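Local coordinates for lipoprotein (Actinomyces odontolyticus, PDB 3UP9), which probably binds L-methionine for uptake, as a membrane-anchored substrate-binding lipoprotein of the NlpA family, at residues F79-I85 with N202-G208; N49-N53 with G76-E80; G91-H97 with L165-A171. All blocks are in the same frame, centred on the assembly; numbering follows the deposited sequence.

Contact 1 (F79-I85 with N202-G208). With MSE (selenomethionine), chain B.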
loop_
_atom_site.group_PDB
_atom_site.type_symbol
_atom_site.label_atom_id
_atom_site.label_comp_id
_atom_site.label_asym_id
_atom_site.label_seq_id
_atom_site.Cartn_x
_atom_site.Cartn_y
_atom_site.Cartn_z
ATOM N N PHE A 79 11.014 14.501 0.363
ATOM C CA PHE A 79 10.825 13.609 -0.765
ATOM C C PHE A 79 10.030 14.216 -1.947
ATOM O O PHE A 79 9.297 15.193 -1.832
ATOM C CB PHE A 79 10.118 12.333 -0.307
ATOM C CG PHE A 79 10.873 11.516 0.716
ATOM C CD1 PHE A 79 12.246 11.625 0.893
ATOM C CD2 PHE A 79 10.197 10.639 1.483
ATOM C CE1 PHE A 79 12.903 10.858 1.837
ATOM C CE2 PHE A 79 10.849 9.845 2.418
ATOM C CZ PHE A 79 12.205 9.958 2.597
ATOM N N GLU A 80 10.211 13.587 -3.100
ATOM C CA GLU A 80 9.546 13.937 -4.326
ATOM C C GLU A 80 8.896 12.654 -4.851
ATOM O O GLU A 80 9.472 11.581 -4.737
ATOM C CB GLU A 80 10.549 14.451 -5.351
ATOM C CG GLU A 80 11.540 15.474 -4.880
ATOM C CD GLU A 80 10.952 16.718 -4.236
ATOM O OE1 GLU A 80 9.901 17.222 -4.681
ATOM O OE2 GLU A 80 11.583 17.193 -3.256
ATOM N N ALA A 81 7.689 12.762 -5.386
ATOM C CA ALA A 81 6.927 11.618 -5.878
ATOM C C ALA A 81 6.492 11.782 -7.344
ATOM O O ALA A 81 6.274 12.895 -7.891
ATOM C CB ALA A 81 5.726 11.341 -5.016
ATOM N N GLY A 82 6.352 10.615 -7.944
ATOM C CA GLY A 82 5.869 10.448 -9.277
ATOM C C GLY A 82 4.388 10.277 -9.344
ATOM O O GLY A 82 3.704 10.363 -8.324
ATOM N N GLU A 83 3.918 10.066 -10.571
ATOM C CA GLU A 83 2.520 9.794 -10.879
ATOM C C GLU A 83 2.051 8.440 -10.339
ATOM O O GLU A 83 2.801 7.504 -10.286
ATOM C CB GLU A 83 2.349 9.723 -12.383
ATOM C CG GLU A 83 2.447 11.021 -13.132
ATOM C CD GLU A 83 2.228 10.834 -14.635
ATOM O OE1 GLU A 83 1.091 10.423 -15.001
ATOM O OE2 GLU A 83 3.191 11.105 -15.414
ATOM N N GLY A 84 0.775 8.326 -10.041
ATOM C CA GLY A 84 0.150 7.078 -9.649
ATOM C C GLY A 84 0.460 5.972 -10.629
ATOM O O GLY A 84 0.307 6.106 -11.851
ATOM N N ILE A 85 0.942 4.887 -10.090
ATOM C CA ILE A 85 1.171 3.687 -10.885
ATOM C C ILE A 85 -0.005 2.701 -10.793
ATOM O O ILE A 85 -0.523 2.281 -11.809
ATOM C CB ILE A 85 2.509 3.023 -10.494
ATOM C CG1 ILE A 85 3.599 4.072 -10.769
ATOM C CG2 ILE A 85 2.747 1.658 -11.265
ATOM C CD1 ILE A 85 4.774 3.882 -9.841
ATOM N N ASN A 202 -0.289 4.333 -5.622
ATOM C CA ASN A 202 1.084 4.016 -5.279
ATOM C C ASN A 202 2.110 4.682 -6.197
ATOM O O ASN A 202 2.022 4.590 -7.399
ATOM C CB ASN A 202 1.297 2.495 -5.351
ATOM C CG ASN A 202 0.672 1.763 -4.200
ATOM O OD1 ASN A 202 1.375 1.350 -3.257
ATOM N ND2 ASN A 202 -0.652 1.550 -4.285
ATOM N N VAL A 203 3.118 5.312 -5.608
ATOM C CA VAL A 203 4.041 6.165 -6.337
ATOM C C VAL A 203 5.497 5.829 -6.071
ATOM O O VAL A 203 5.836 5.261 -5.033
ATOM C CB VAL A 203 3.736 7.684 -6.025
ATOM C CG1 VAL A 203 2.425 8.096 -6.697
ATOM C CG2 VAL A 203 3.692 7.934 -4.530
ATOM N N LEU A 204 6.342 6.168 -7.055
ATOM C CA LEU A 204 7.818 6.111 -6.935
ATOM C C LEU A 204 8.197 7.342 -6.123
ATOM O O LEU A 204 7.674 8.428 -6.394
ATOM C CB LEU A 204 8.522 6.154 -8.327
ATOM C CG LEU A 204 10.042 5.996 -8.289
ATOM C CD1 LEU A 204 10.485 4.575 -8.021
ATOM C CD2 LEU A 204 10.618 6.437 -9.623
ATOM N N VAL A 205 9.028 7.178 -5.096
ATOM C CA VAL A 205 9.433 8.315 -4.237
ATOM C C VAL A 205 10.932 8.306 -4.204
ATOM O O VAL A 205 11.539 7.249 -4.138
ATOM C CB VAL A 205 8.800 8.274 -2.799
ATOM C CG1 VAL A 205 9.336 9.385 -1.897
ATOM C CG2 VAL A 205 7.283 8.258 -2.870
ATOM N N TRP A 206 11.517 9.493 -4.293
ATOM C CA TRP A 206 12.948 9.690 -4.160
ATOM C C TRP A 206 13.238 10.972 -3.362
ATOM O O TRP A 206 12.337 11.758 -3.027
ATOM C CB TRP A 206 13.594 9.684 -5.556
ATOM C CG TRP A 206 13.171 10.832 -6.442
ATOM C CD1 TRP A 206 13.804 12.066 -6.570
ATOM C CD2 TRP A 206 11.971 10.932 -7.289
ATOM N NE1 TRP A 206 13.111 12.883 -7.396
ATOM C CE2 TRP A 206 12.002 12.269 -7.876
ATOM C CE3 TRP A 206 10.880 10.081 -7.590
ATOM C CZ2 TRP A 206 11.015 12.714 -8.763
ATOM C CZ3 TRP A 206 9.894 10.544 -8.473
ATOM C CH2 TRP A 206 9.961 11.839 -9.038
ATOM N N LYS A 207 14.499 11.200 -3.031
ATOM C CA LYS A 207 14.865 12.323 -2.167
ATOM C C LYS A 207 15.159 13.514 -3.075
ATOM O O LYS A 207 15.806 13.347 -4.112
ATOM C CB LYS A 207 16.078 11.954 -1.314
ATOM C CG LYS A 207 16.273 12.783 -0.066
ATOM C CD LYS A 207 17.227 12.060 0.861
ATOM C CE LYS A 207 18.076 13.012 1.684
ATOM N NZ LYS A 207 17.534 13.127 3.055
ATOM N N GLY A 208 14.682 14.708 -2.679
ATOM C CA GLY A 208 14.805 15.918 -3.484
ATOM C C GLY A 208 16.193 16.244 -4.022
ATOM O O GLY A 208 16.346 16.738 -5.160
HETATM N N MSE B 300 0.755 -0.955 -0.968
HETATM C CA MSE B 300 -0.070 -0.249 0.036
HETATM C C MSE B 300 -1.397 0.226 -0.507
HETATM O O MSE B 300 -1.484 0.597 -1.708
HETATM O OXT MSE B 300 -2.352 0.230 0.285
HETATM C CB MSE B 300 0.677 0.946 0.570
HETATM C CG MSE B 300 -0.046 1.686 1.738
HETATM SE SE MSE B 300 0.989 3.193 2.313
HETATM C CE MSE B 300 2.763 2.388 2.771
HETATM O O HOH W 1 5.448 7.135 -9.566
#
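The indole of Trp206 lies across the backbone of Glu80-Gly82. Glu80 O sits 3.5 Å above the Trp206 ring plane, offset toward the rim, and Glu80 CB makes a CH-pi contact over the five-membered ring, 3.9 Å from its centroid and 27° off the normal. Past that, Trp206 CZ3 approaches Gly82 N obliquely. The indole reaches this position because CG stands between the backbone N and the carbonyl carbon (chi1 65°). The Phe79 ring, by contrast, meets Val205 CG1 obliquely, and the tighter touch is made by Phe79 CB, 3.4 Å from Val205 CG1.

Underneath, the two strands run antiparallel. Glu80 and Trp206 form a hydrogen-bonded pair, Glu80 N reaching Trp206 O at 2.8 Å and Trp206 N returning to Glu80 O. Gly82 N then bonds to Leu204 O. Past Gly82 the two backbones draw apart, and a water bridges Glu83 O and Leu204 N before Ile85 N regains Asn202 O at 2.9 Å. Asn202 itself turns into the ligand pocket, where its ND2 donates to the carboxylate O of the selenomethionine at 2.9 Å.

Strand 201-207 is flanked in the sheet by strand 59-64 and by 79-81. Helices 46-53 and 65-75 pack against Val205, while helix 213-223 covers Leu204 and Trp206.

Contact 2 (N49-N53 with G76-E80). With PG4 (tetraethylene glycol), chain D.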
loop_
_atom_site.group_PDB
_atom_site.type_symbol
_atom_site.label_atom_id
_atom_site.label_comp_id
_atom_site.label_asym_id
_atom_site.label_seq_id
_atom_site.Cartn_x
_atom_site.Cartn_y
_atom_site.Cartn_z
ATOM N N ASN A 49 11.213 4.300 3.889
ATOM C CA ASN A 49 11.290 5.748 3.913
ATOM C C ASN A 49 12.539 6.171 4.731
ATOM O O ASN A 49 13.285 7.048 4.284
ATOM C CB ASN A 49 9.981 6.388 4.403
ATOM C CG ASN A 49 8.991 6.725 3.263
ATOM O OD1 ASN A 49 9.314 6.580 2.077
ATOM N ND2 ASN A 49 7.753 7.170 3.635
ATOM N N THR A 50 12.823 5.475 5.847
ATOM C CA THR A 50 14.039 5.698 6.615
ATOM C C THR A 50 15.293 5.435 5.737
ATOM O O THR A 50 16.217 6.222 5.682
ATOM C CB THR A 50 14.026 4.808 7.908
ATOM O OG1 THR A 50 12.991 5.262 8.775
ATOM C CG2 THR A 50 15.352 4.852 8.658
ATOM N N ALA A 51 15.310 4.316 5.038
ATOM C CA ALA A 51 16.441 4.002 4.142
ATOM C C ALA A 51 16.580 5.054 3.044
ATOM O O ALA A 51 17.698 5.424 2.758
ATOM C CB ALA A 51 16.304 2.594 3.514
ATOM N N LEU A 52 15.472 5.493 2.414
ATOM C CA LEU A 52 15.532 6.634 1.434
ATOM C C LEU A 52 16.076 7.881 2.105
ATOM O O LEU A 52 16.971 8.514 1.587
ATOM C CB LEU A 52 14.174 6.951 0.789
ATOM C CG LEU A 52 14.143 8.069 -0.231
ATOM C CD1 LEU A 52 15.189 7.744 -1.302
ATOM C CD2 LEU A 52 12.723 8.272 -0.796
ATOM N N ASN A 53 15.587 8.199 3.301
ATOM C CA ASN A 53 16.073 9.377 4.007
ATOM C C ASN A 53 17.554 9.349 4.346
ATOM O O ASN A 53 18.225 10.377 4.214
ATOM C CB ASN A 53 15.297 9.712 5.294
ATOM C CG ASN A 53 15.396 11.203 5.634
ATOM O OD1 ASN A 53 15.462 12.005 4.707
ATOM N ND2 ASN A 53 15.371 11.576 6.928
ATOM N N GLY A 76 9.040 15.329 8.399
ATOM C CA GLY A 76 9.838 16.400 7.737
ATOM C C GLY A 76 10.645 15.874 6.549
ATOM O O GLY A 76 11.572 16.525 6.032
ATOM N N TYR A 77 10.323 14.671 6.105
ATOM C CA TYR A 77 11.059 14.110 4.981
ATOM C C TYR A 77 11.028 15.059 3.778
ATOM O O TYR A 77 9.997 15.656 3.463
ATOM C CB TYR A 77 10.556 12.733 4.541
ATOM C CG TYR A 77 10.726 11.571 5.526
ATOM C CD1 TYR A 77 11.911 11.342 6.219
ATOM C CD2 TYR A 77 9.729 10.651 5.677
ATOM C CE1 TYR A 77 12.036 10.268 7.086
ATOM C CE2 TYR A 77 9.854 9.574 6.525
ATOM C CZ TYR A 77 10.992 9.392 7.232
ATOM O OH TYR A 77 11.043 8.292 8.066
ATOM N N ASN A 78 12.183 15.217 3.126
ATOM C CA ASN A 78 12.247 15.983 1.881
ATOM C C ASN A 78 12.198 15.042 0.656
ATOM O O ASN A 78 13.204 14.858 -0.034
ATOM C CB ASN A 78 13.478 16.925 1.832
ATOM C CG ASN A 78 13.522 17.745 0.550
ATOM O OD1 ASN A 78 12.485 18.082 0.013
ATOM N ND2 ASN A 78 14.682 18.084 0.087
ATOM N N PHE A 79 11.014 14.501 0.363
ATOM C CA PHE A 79 10.825 13.609 -0.765
ATOM C C PHE A 79 10.030 14.216 -1.947
ATOM O O PHE A 79 9.297 15.193 -1.832
ATOM C CB PHE A 79 10.118 12.333 -0.307
ATOM C CG PHE A 79 10.873 11.516 0.716
ATOM C CD1 PHE A 79 12.246 11.625 0.893
ATOM C CD2 PHE A 79 10.197 10.639 1.483
ATOM C CE1 PHE A 79 12.903 10.858 1.837
ATOM C CE2 PHE A 79 10.849 9.845 2.418
ATOM C CZ PHE A 79 12.205 9.958 2.597
ATOM N N GLU A 80 10.211 13.587 -3.100
ATOM C CA GLU A 80 9.546 13.937 -4.326
ATOM C C GLU A 80 8.896 12.654 -4.851
ATOM O O GLU A 80 9.472 11.581 -4.737
ATOM C CB GLU A 80 10.549 14.451 -5.351
ATOM C CG GLU A 80 11.540 15.474 -4.880
ATOM C CD GLU A 80 10.952 16.718 -4.236
ATOM O OE1 GLU A 80 9.901 17.222 -4.681
ATOM O OE2 GLU A 80 11.583 17.193 -3.256
HETATM O O1 PG4 D . 14.840 14.606 4.387
HETATM C C1 PG4 D . 15.399 15.629 5.251
HETATM C C2 PG4 D . 15.428 15.291 6.743
HETATM O O2 PG4 D . 14.195 14.834 7.339
HETATM C C3 PG4 D . 14.225 14.683 8.761
HETATM C C4 PG4 D . 13.801 13.277 9.200
HETATM O O3 PG4 D . 14.785 12.630 10.037
HETATM O O HOH W 2 13.387 8.019 9.172
#
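Leu52 and Phe79 form the centre of this contact, a helix-on-strand packing in the first lobe of a periplasmic-binding-protein fold: the last turn of helix 46-53 rests against the loop that leads into strand 79-81. Leu52 CD2 sits over the middle of the Phe79 ring, 3.7 Å from its centroid and 10° off the normal. Extending CG away from the backbone N (chi1 -179°) carries that methyl to the ring. On the opposite face Tyr77 CB lies 3.5 Å above the Phe79 plane, so the phenyl is clamped between the helix and its own loop. At its edge comes Asn49 O, 3.5 Å from Phe79 CZ, although this carbonyl already accepts the helical bond from Asn53 N.

The Tyr77 ring packs against Asn49 and Asn53, one helical turn apart. Asn53 CG approaches Tyr77 CD1 at 3.5 Å, the amide plane turned 68° from the ring, while Asn49 CB comes in obliquely at Tyr77 CE2, across the ring from CD1. The Asn49 amide oxygen accepts from Gln63 NE2 and Asn60 ND2 of strand 59-64, which holds the side chain where it meets the two rings. Tyr77 follows Gly76, whose positive phi ends helix 65-75 and turns the chain toward the strand.

At the margin, a water joins Thr50 OG1, 2.8 Å away, to Tyr77 OH, 2.6 Å away. A tetraethylene glycol, probably from the crystallisation liquor, bridges the two segments: its O1 donates to Asn53 OD1 at 2.7 Å and receives Asn78 N at 3.0 Å.

Contact 3 (G91-H97 with L165-A171)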
loop_
_atom_site.group_PDB
_atom_site.type_symbol
_atom_site.label_atom_id
_atom_site.label_comp_id
_atom_site.label_asym_id
_atom_site.label_seq_id
_atom_site.Cartn_x
_atom_site.Cartn_y
_atom_site.Cartn_z
ATOM N N GLY A 91 -9.102 -4.067 1.798
ATOM C CA GLY A 91 -10.133 -5.041 2.104
ATOM C C GLY A 91 -10.275 -5.366 3.583
ATOM O O GLY A 91 -9.352 -5.199 4.377
ATOM N N VAL A 92 -11.472 -5.801 3.929
ATOM C CA VAL A 92 -11.790 -6.430 5.185
ATOM C C VAL A 92 -11.690 -7.901 4.863
ATOM O O VAL A 92 -12.264 -8.385 3.864
ATOM C CB VAL A 92 -13.197 -6.071 5.687
ATOM C CG1 VAL A 92 -13.480 -6.807 7.005
ATOM C CG2 VAL A 92 -13.335 -4.556 5.834
ATOM N N PHE A 93 -10.895 -8.581 5.672
ATOM C CA PHE A 93 -10.676 -9.989 5.560
ATOM C C PHE A 93 -11.067 -10.653 6.839
ATOM O O PHE A 93 -11.165 -10.012 7.871
ATOM C CB PHE A 93 -9.185 -10.241 5.251
ATOM C CG PHE A 93 -8.745 -9.663 3.929
ATOM C CD1 PHE A 93 -8.317 -8.346 3.824
ATOM C CD2 PHE A 93 -8.794 -10.426 2.777
ATOM C CE1 PHE A 93 -7.907 -7.818 2.601
ATOM C CE2 PHE A 93 -8.391 -9.899 1.551
ATOM C CZ PHE A 93 -7.921 -8.606 1.474
ATOM N N SER A 94 -11.285 -11.956 6.762
ATOM C CA SER A 94 -11.611 -12.766 7.923
ATOM C C SER A 94 -11.345 -14.240 7.605
ATOM O O SER A 94 -11.485 -14.666 6.483
ATOM C CB SER A 94 -13.091 -12.530 8.278
ATOM O OG SER A 94 -13.620 -13.443 9.200
ATOM N N ASN A 95 -10.971 -15.008 8.623
ATOM C CA ASN A 95 -11.020 -16.461 8.544
ATOM C C ASN A 95 -12.184 -17.077 9.327
ATOM O O ASN A 95 -12.296 -18.312 9.355
ATOM C CB ASN A 95 -9.714 -17.086 9.027
ATOM C CG ASN A 95 -8.563 -16.821 8.104
ATOM O OD1 ASN A 95 -8.728 -16.523 6.923
ATOM N ND2 ASN A 95 -7.392 -16.891 8.644
ATOM N N LYS A 96 -13.029 -16.242 9.961
ATOM C CA LYS A 96 -14.084 -16.743 10.888
ATOM C C LYS A 96 -15.492 -16.471 10.351
ATOM O O LYS A 96 -16.444 -17.124 10.744
ATOM C CB LYS A 96 -13.898 -16.184 12.349
ATOM C CG LYS A 96 -12.572 -16.651 13.044
ATOM C CD LYS A 96 -12.212 -15.999 14.420
ATOM C CE LYS A 96 -10.781 -16.241 14.909
ATOM N NZ LYS A 96 -10.329 -17.608 14.510
ATOM N N HIS A 97 -15.615 -15.506 9.438
ATOM C CA HIS A 97 -16.897 -15.033 8.901
ATOM C C HIS A 97 -16.741 -14.670 7.422
ATOM O O HIS A 97 -15.628 -14.361 6.949
ATOM C CB HIS A 97 -17.398 -13.804 9.678
ATOM C CG HIS A 97 -17.304 -13.926 11.183
ATOM N ND1 HIS A 97 -18.168 -14.683 11.909
ATOM C CD2 HIS A 97 -16.413 -13.359 12.090
ATOM C CE1 HIS A 97 -17.823 -14.626 13.238
ATOM N NE2 HIS A 97 -16.740 -13.816 13.352
ATOM N N LEU A 165 -5.745 -12.510 11.797
ATOM C CA LEU A 165 -6.948 -13.255 11.392
ATOM C C LEU A 165 -7.160 -14.576 12.176
ATOM O O LEU A 165 -8.292 -15.026 12.321
ATOM C CB LEU A 165 -6.953 -13.482 9.857
ATOM C CG LEU A 165 -6.948 -12.260 8.905
ATOM C CD1 LEU A 165 -6.778 -12.682 7.455
ATOM C CD2 LEU A 165 -8.174 -11.394 9.097
ATOM N N ASP A 166 -6.092 -15.179 12.709
ATOM C CA ASP A 166 -6.225 -16.332 13.636
ATOM C C ASP A 166 -6.861 -15.926 14.998
ATOM O O ASP A 166 -7.491 -16.734 15.640
ATOM C CB ASP A 166 -4.860 -17.001 13.923
ATOM C CG ASP A 166 -4.126 -17.427 12.665
ATOM O OD1 ASP A 166 -4.766 -17.536 11.594
ATOM O OD2 ASP A 166 -2.896 -17.652 12.750
ATOM N N ASP A 167 -6.718 -14.671 15.406
ATOM C CA ASP A 167 -7.149 -14.205 16.726
ATOM C C ASP A 167 -8.440 -13.424 16.747
ATOM O O ASP A 167 -9.205 -13.510 17.691
ATOM C CB ASP A 167 -6.044 -13.308 17.276
ATOM C CG ASP A 167 -4.703 -13.998 17.258
ATOM O OD1 ASP A 167 -4.646 -15.130 17.796
ATOM O OD2 ASP A 167 -3.754 -13.422 16.689
ATOM N N PHE A 168 -8.650 -12.622 15.712
ATOM C CA PHE A 168 -9.734 -11.663 15.667
ATOM C C PHE A 168 -10.828 -12.085 14.622
ATOM O O PHE A 168 -10.590 -12.814 13.656
ATOM C CB PHE A 168 -9.167 -10.255 15.322
ATOM C CG PHE A 168 -8.039 -9.771 16.230
ATOM C CD1 PHE A 168 -8.073 -9.982 17.608
ATOM C CD2 PHE A 168 -6.979 -9.044 15.709
ATOM C CE1 PHE A 168 -7.039 -9.520 18.438
ATOM C CE2 PHE A 168 -5.948 -8.574 16.519
ATOM C CZ PHE A 168 -5.966 -8.808 17.889
ATOM N N ASP A 169 -12.026 -11.558 14.801
ATOM C CA ASP A 169 -13.152 -11.828 13.901
ATOM C C ASP A 169 -12.897 -11.322 12.454
ATOM O O ASP A 169 -13.269 -11.979 11.488
ATOM C CB ASP A 169 -14.428 -11.214 14.517
ATOM C CG ASP A 169 -14.888 -11.939 15.808
ATOM O OD1 ASP A 169 -15.382 -13.088 15.690
ATOM O OD2 ASP A 169 -14.800 -11.346 16.910
ATOM N N TYR A 170 -12.241 -10.171 12.338
ATOM C CA TYR A 170 -11.944 -9.538 11.054
ATOM C C TYR A 170 -10.643 -8.820 11.187
ATOM O O TYR A 170 -10.224 -8.529 12.296
ATOM C CB TYR A 170 -13.012 -8.478 10.644
ATOM C CG TYR A 170 -14.416 -9.010 10.648
ATOM C CD1 TYR A 170 -15.135 -9.075 11.827
ATOM C CD2 TYR A 170 -14.981 -9.505 9.528
ATOM C CE1 TYR A 170 -16.392 -9.629 11.866
ATOM C CE2 TYR A 170 -16.247 -10.040 9.552
ATOM C CZ TYR A 170 -16.964 -10.114 10.721
ATOM O OH TYR A 170 -18.267 -10.632 10.758
ATOM N N ALA A 171 -10.023 -8.483 10.060
ATOM C CA ALA A 171 -8.906 -7.502 10.083
ATOM C C ALA A 171 -8.959 -6.675 8.811
ATOM O O ALA A 171 -9.346 -7.217 7.777
ATOM C CB ALA A 171 -7.564 -8.215 10.220
HETATM O O HOH W 3 -10.565 -13.931 11.204
#
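Ser94 OG is gripped by three bonds at the point where strand 91-93 ends: it donates to Asp169 O at 2.7 Å and accepts the backbone N-H groups of both Lys96 and His97. The last two make an ST turn and an ST motif that curl residues 94-97 back on themselves, and the hydroxyl ties that curl to the opposite segment. OG gets there by lying opposite the backbone N (chi1 168°), extended toward the Asp169 carbonyl.

The curl presents His97 to Asp169. NE2 points at Asp169 OD1 over 2.8 Å, almost straight at 177° and in the plane of the imidazole, meeting OD1 on its anti side and somewhat out of the carboxylate plane. Asp169 OD2 is occupied by Thr108 N, so the carboxylate is held at both oxygens; its nearness would probably favour a protonated imidazole. Next to it the Tyr170 ring runs nearly parallel to that of His97 (planes at 22°) but is slid so far that they barely overlap, and its OH comes close to His97 CG and CB while bonding to Ser99 O.

Lys96 swings over the 165-168 turn, its NZ bonding to Asp166 O at 3.2 Å from above the carbonyl plane. A water accepting from Asn95 N sits beside Leu165 O and Phe168 O. Deeper in, Leu165 CD2 closes on Phe93 O at 3.5 Å and its CD1 faces Phe93 CB.

The strands themselves meet in one antiparallel hydrogen-bonded pair, Phe93 with Ala171, joined by Phe93 N to Ala171 O and Ala171 N to Phe93 O, each at 2.9 Å. Strand 91-93 enters the second lobe's five-stranded sheet antiparallel to both its neighbours, 170-173 and 191-192, the reversed strand characteristic of type II periplasmic-binding-protein lobes.

How the contacts relate
Contacts 1 and 2 form one continuous region, their centres 11 Å apart, because strand 79-81 serves both and Phe79 belongs to each. They are also stitched directly: Gly208 N lies 3.0 Å from Asn78 O, a probable hydrogen bond, and Trp206 CA packs 3.7 Å from Leu52 CD2. Contact 3 lies in the other lobe, its centre about 32 Å from that of contact 1 and about 33 Å from that of contact 2. The selenomethionine is bound between the lobes. Contact 1 reaches it through Asn202. In contact 2 the side chain of Asn49 is about 7 Å from the bound selenomethionine, nearest atoms. Contact 3 stays farther off, on the other side of the chain's centre.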